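Local coordinates for protein DNA photolyase (Agrobacterium tumefaciens, PDB 4U63) that probably uses light absorbed by its folate antenna and flavin cofactors to repair cyclobutane pyrimidine dimers in ultraviolet-damaged DNA, at residues Leu37-Val47 and Ala183-Leu191. Sequence-based numbering, arbitrary orientation. Where two conformers were deposited one is given.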
loop_
_atom_site.group_PDB
_atom_site.type_symbol
_atom_site.label_atom_id
_atom_site.label_comp_id
_atom_site.label_asym_id
_atom_site.label_seq_id
_atom_site.Cartn_x
_atom_site.Cartn_y
_atom_site.Cartn_z
ATOM N N LEU A 37 3.997 -18.119 1.730
ATOM C CA LEU A 37 4.927 -19.218 2.017
ATOM C C LEU A 37 6.235 -19.114 1.220
ATOM O O LEU A 37 7.256 -19.656 1.658
ATOM C CB LEU A 37 4.269 -20.572 1.734
ATOM C CG LEU A 37 2.894 -20.838 2.356
ATOM C CD1 LEU A 37 2.469 -22.274 2.079
ATOM C CD2 LEU A 37 2.884 -20.554 3.850
ATOM N N SER A 38 6.200 -18.428 0.072
ATOM C CA SER A 38 7.364 -18.287 -0.801
ATOM C C SER A 38 8.260 -17.146 -0.342
ATOM O O SER A 38 7.793 -16.160 0.227
ATOM C CB SER A 38 6.945 -18.034 -2.255
ATOM O OG SER A 38 6.167 -19.100 -2.765
ATOM N N ASP A 39 9.548 -17.293 -0.614
ATOM C CA ASP A 39 10.574 -16.333 -0.223
ATOM C C ASP A 39 10.323 -15.800 1.198
ATOM O O ASP A 39 10.325 -14.596 1.447
ATOM C CB ASP A 39 10.662 -15.195 -1.253
ATOM C CG ASP A 39 11.998 -14.460 -1.205
ATOM O OD1 ASP A 39 13.007 -15.095 -0.838
ATOM O OD2 ASP A 39 12.048 -13.260 -1.547
ATOM N N ASN A 40 10.103 -16.734 2.122
ATOM C CA ASN A 40 9.775 -16.408 3.505
ATOM C C ASN A 40 10.855 -16.997 4.402
ATOM O O ASN A 40 10.813 -18.187 4.747
ATOM C CB ASN A 40 8.373 -16.937 3.838
ATOM C CG ASN A 40 7.919 -16.563 5.233
ATOM O OD1 ASN A 40 8.733 -16.359 6.126
ATOM N ND2 ASN A 40 6.610 -16.480 5.430
ATOM N N LEU A 41 11.836 -16.164 4.765
ATOM C CA LEU A 41 13.017 -16.641 5.512
ATOM C C LEU A 41 12.677 -17.119 6.914
ATOM O O LEU A 41 13.301 -18.046 7.418
ATOM C CB LEU A 41 14.112 -15.564 5.567
ATOM C CG LEU A 41 14.784 -15.196 4.233
ATOM C CD1 LEU A 41 15.802 -14.082 4.415
ATOM C CD2 LEU A 41 15.450 -16.406 3.593
ATOM N N ALA A 42 11.680 -16.496 7.545
ATOM C CA ALA A 42 11.243 -16.941 8.874
ATOM C C ALA A 42 10.680 -18.354 8.808
ATOM O O ALA A 42 11.057 -19.226 9.598
ATOM C CB ALA A 42 10.209 -15.988 9.454
ATOM N N LEU A 43 9.779 -18.584 7.860
ATOM C CA LEU A 43 9.192 -19.919 7.680
ATOM C C LEU A 43 10.268 -20.963 7.341
ATOM O O LEU A 43 10.262 -22.065 7.887
ATOM C CB LEU A 43 8.116 -19.893 6.604
ATOM C CG LEU A 43 7.353 -21.196 6.377
ATOM C CD1 LEU A 43 6.584 -21.631 7.610
ATOM C CD2 LEU A 43 6.406 -21.023 5.207
ATOM N N LEU A 44 11.188 -20.607 6.451
ATOM C CA LEU A 44 12.314 -21.496 6.118
ATOM C C LEU A 44 13.187 -21.798 7.330
ATOM O O LEU A 44 13.639 -22.931 7.508
ATOM C CB LEU A 44 13.144 -20.915 4.974
ATOM C CG LEU A 44 12.413 -20.896 3.622
ATOM C CD1 LEU A 44 13.198 -20.092 2.599
ATOM C CD2 LEU A 44 12.139 -22.296 3.091
ATOM N N ALA A 45 13.414 -20.789 8.171
ATOM C CA ALA A 45 14.112 -20.996 9.441
ATOM C C ALA A 45 13.383 -22.004 10.335
ATOM O O ALA A 45 14.014 -22.862 10.963
ATOM C CB ALA A 45 14.280 -19.676 10.176
ATOM N N ALA A 46 12.055 -21.895 10.395
ATOM C CA ALA A 46 11.242 -22.837 11.176
ATOM C C ALA A 46 11.385 -24.272 10.640
ATOM O O ALA A 46 11.466 -25.232 11.413
ATOM C CB ALA A 46 9.783 -22.406 11.188
ATOM N N VAL A 47 11.431 -24.413 9.320
ATOM C CA VAL A 47 11.622 -25.731 8.702
ATOM C C VAL A 47 13.018 -26.265 9.036
ATOM O O VAL A 47 13.169 -27.432 9.398
ATOM C CB VAL A 47 11.387 -25.686 7.176
ATOM C CG1 VAL A 47 11.781 -27.004 6.507
ATOM C CG2 VAL A 47 9.929 -25.383 6.891
ATOM N N ALA A 183 18.145 -14.035 -5.187
ATOM C CA ALA A 183 16.966 -14.632 -5.838
ATOM C C ALA A 183 15.997 -15.186 -4.774
ATOM O O ALA A 183 16.426 -15.506 -3.643
ATOM C CB ALA A 183 17.383 -15.731 -6.806
ATOM N N PRO A 184 14.694 -15.291 -5.117
ATOM C CA PRO A 184 13.708 -15.727 -4.118
ATOM C C PRO A 184 13.813 -17.220 -3.771
ATOM O O PRO A 184 14.063 -18.043 -4.652
ATOM C CB PRO A 184 12.366 -15.413 -4.794
ATOM C CG PRO A 184 12.661 -15.531 -6.256
ATOM C CD PRO A 184 14.046 -14.955 -6.403
ATOM N N ALA A 185 13.626 -17.551 -2.494
ATOM C CA ALA A 185 13.647 -18.942 -2.042
ATOM C C ALA A 185 12.301 -19.624 -2.287
ATOM O O ALA A 185 11.240 -18.995 -2.198
ATOM C CB ALA A 185 14.003 -19.010 -0.573
ATOM N N ASP A 186 12.353 -20.917 -2.592
ATOM C CA ASP A 186 11.146 -21.708 -2.805
ATOM C C ASP A 186 10.327 -21.829 -1.521
ATOM O O ASP A 186 10.887 -21.809 -0.426
ATOM C CB ASP A 186 11.490 -23.126 -3.266
ATOM C CG ASP A 186 12.072 -23.178 -4.663
ATOM O OD1 ASP A 186 12.034 -22.166 -5.403
ATOM O OD2 ASP A 186 12.568 -24.258 -5.026
ATOM N N PRO A 187 9.000 -21.972 -1.654
ATOM C CA PRO A 187 8.191 -22.255 -0.481
ATOM C C PRO A 187 8.377 -23.709 -0.028
ATOM O O PRO A 187 8.623 -24.583 -0.857
ATOM C CB PRO A 187 6.762 -22.041 -0.984
ATOM C CG PRO A 187 6.831 -22.390 -2.444
ATOM C CD PRO A 187 8.191 -21.942 -2.894
ATOM N N PRO A 188 8.267 -23.970 1.282
ATOM C CA PRO A 188 8.263 -25.364 1.722
ATOM C C PRO A 188 6.966 -26.026 1.269
ATOM O O PRO A 188 5.900 -25.407 1.346
ATOM C CB PRO A 188 8.315 -25.251 3.250
ATOM C CG PRO A 188 7.705 -23.930 3.554
ATOM C CD PRO A 188 8.049 -23.029 2.400
ATOM N N LYS A 189 7.067 -27.267 0.805
ATOM C CA LYS A 189 5.906 -28.022 0.322
ATOM C C LYS A 189 5.225 -28.839 1.426
ATOM O O LYS A 189 4.075 -29.257 1.273
ATOM C CB LYS A 189 6.335 -28.929 -0.831
ATOM C CG LYS A 189 6.924 -28.160 -2.008
ATOM C CD LYS A 189 7.457 -29.079 -3.098
ATOM C CE LYS A 189 8.975 -29.184 -3.076
ATOM N NZ LYS A 189 9.506 -29.988 -1.942
ATOM N N SER A 190 5.930 -29.055 2.533
ATOM C CA SER A 190 5.382 -29.763 3.677
ATOM C C SER A 190 5.885 -29.100 4.957
ATOM O O SER A 190 7.012 -28.606 5.012
ATOM C CB SER A 190 5.760 -31.246 3.635
ATOM O OG SER A 190 7.132 -31.434 3.927
ATOM N N LEU A 191 5.021 -29.072 5.968
ATOM C CA LEU A 191 5.363 -28.562 7.292
ATOM C C LEU A 191 5.022 -29.635 8.308
ATOM O O LEU A 191 3.985 -30.300 8.203
ATOM C CB LEU A 191 4.600 -27.278 7.614
ATOM C CG LEU A 191 4.855 -26.070 6.712
ATOM C CD1 LEU A 191 3.852 -24.968 7.018
ATOM C CD2 LEU A 191 6.281 -25.559 6.854
HETATM O O HOH W 1 9.917 -19.622 1.517
HETATM O O HOH W 2 15.721 -14.719 -0.422
#
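Asp39 has CG anti to the backbone N (chi1 -159°), which carries its carboxylate across Pro184 to the backbone N of Ala185. Leu43, also with CG anti to N (chi1 -176°), brings CD2 to 3.6 Å from Pro188 CG, the two side chains crossing at an angle. Two hydrogen bonds join Asp39 to Ala185. Asp39 N donates to Ala185 O at 2.9 Å. In return Ala185 N donates to Asp39 OD1, a nearly straight bond (167°) that meets the carboxylate from above its plane. OD1 also accepts from a water, and OD2 bonds Ser270. A second water bridges the backbones: it donates to Leu37 O and Asp186 O and accepts from Asn40 N. Pro187 lies against Ser38, with CG 3.4 Å from OG. The apolar part follows the helix that Asn40 caps. Val47 CG2 reaches Leu191 CD2 at 3.7 Å. Leu44 CD1 presses tightly on Ala185 CB, at 3.4 Å. The contact thus joins the extended, proline-rich loop after helix 168-177 to helix 41-49 and the turn leading into it, in the parallel-sheet domain. Three bonds, from Ala185 N, the water and Ser270, probably fix the rotation of the Asp39 carboxylate and favour its charged form.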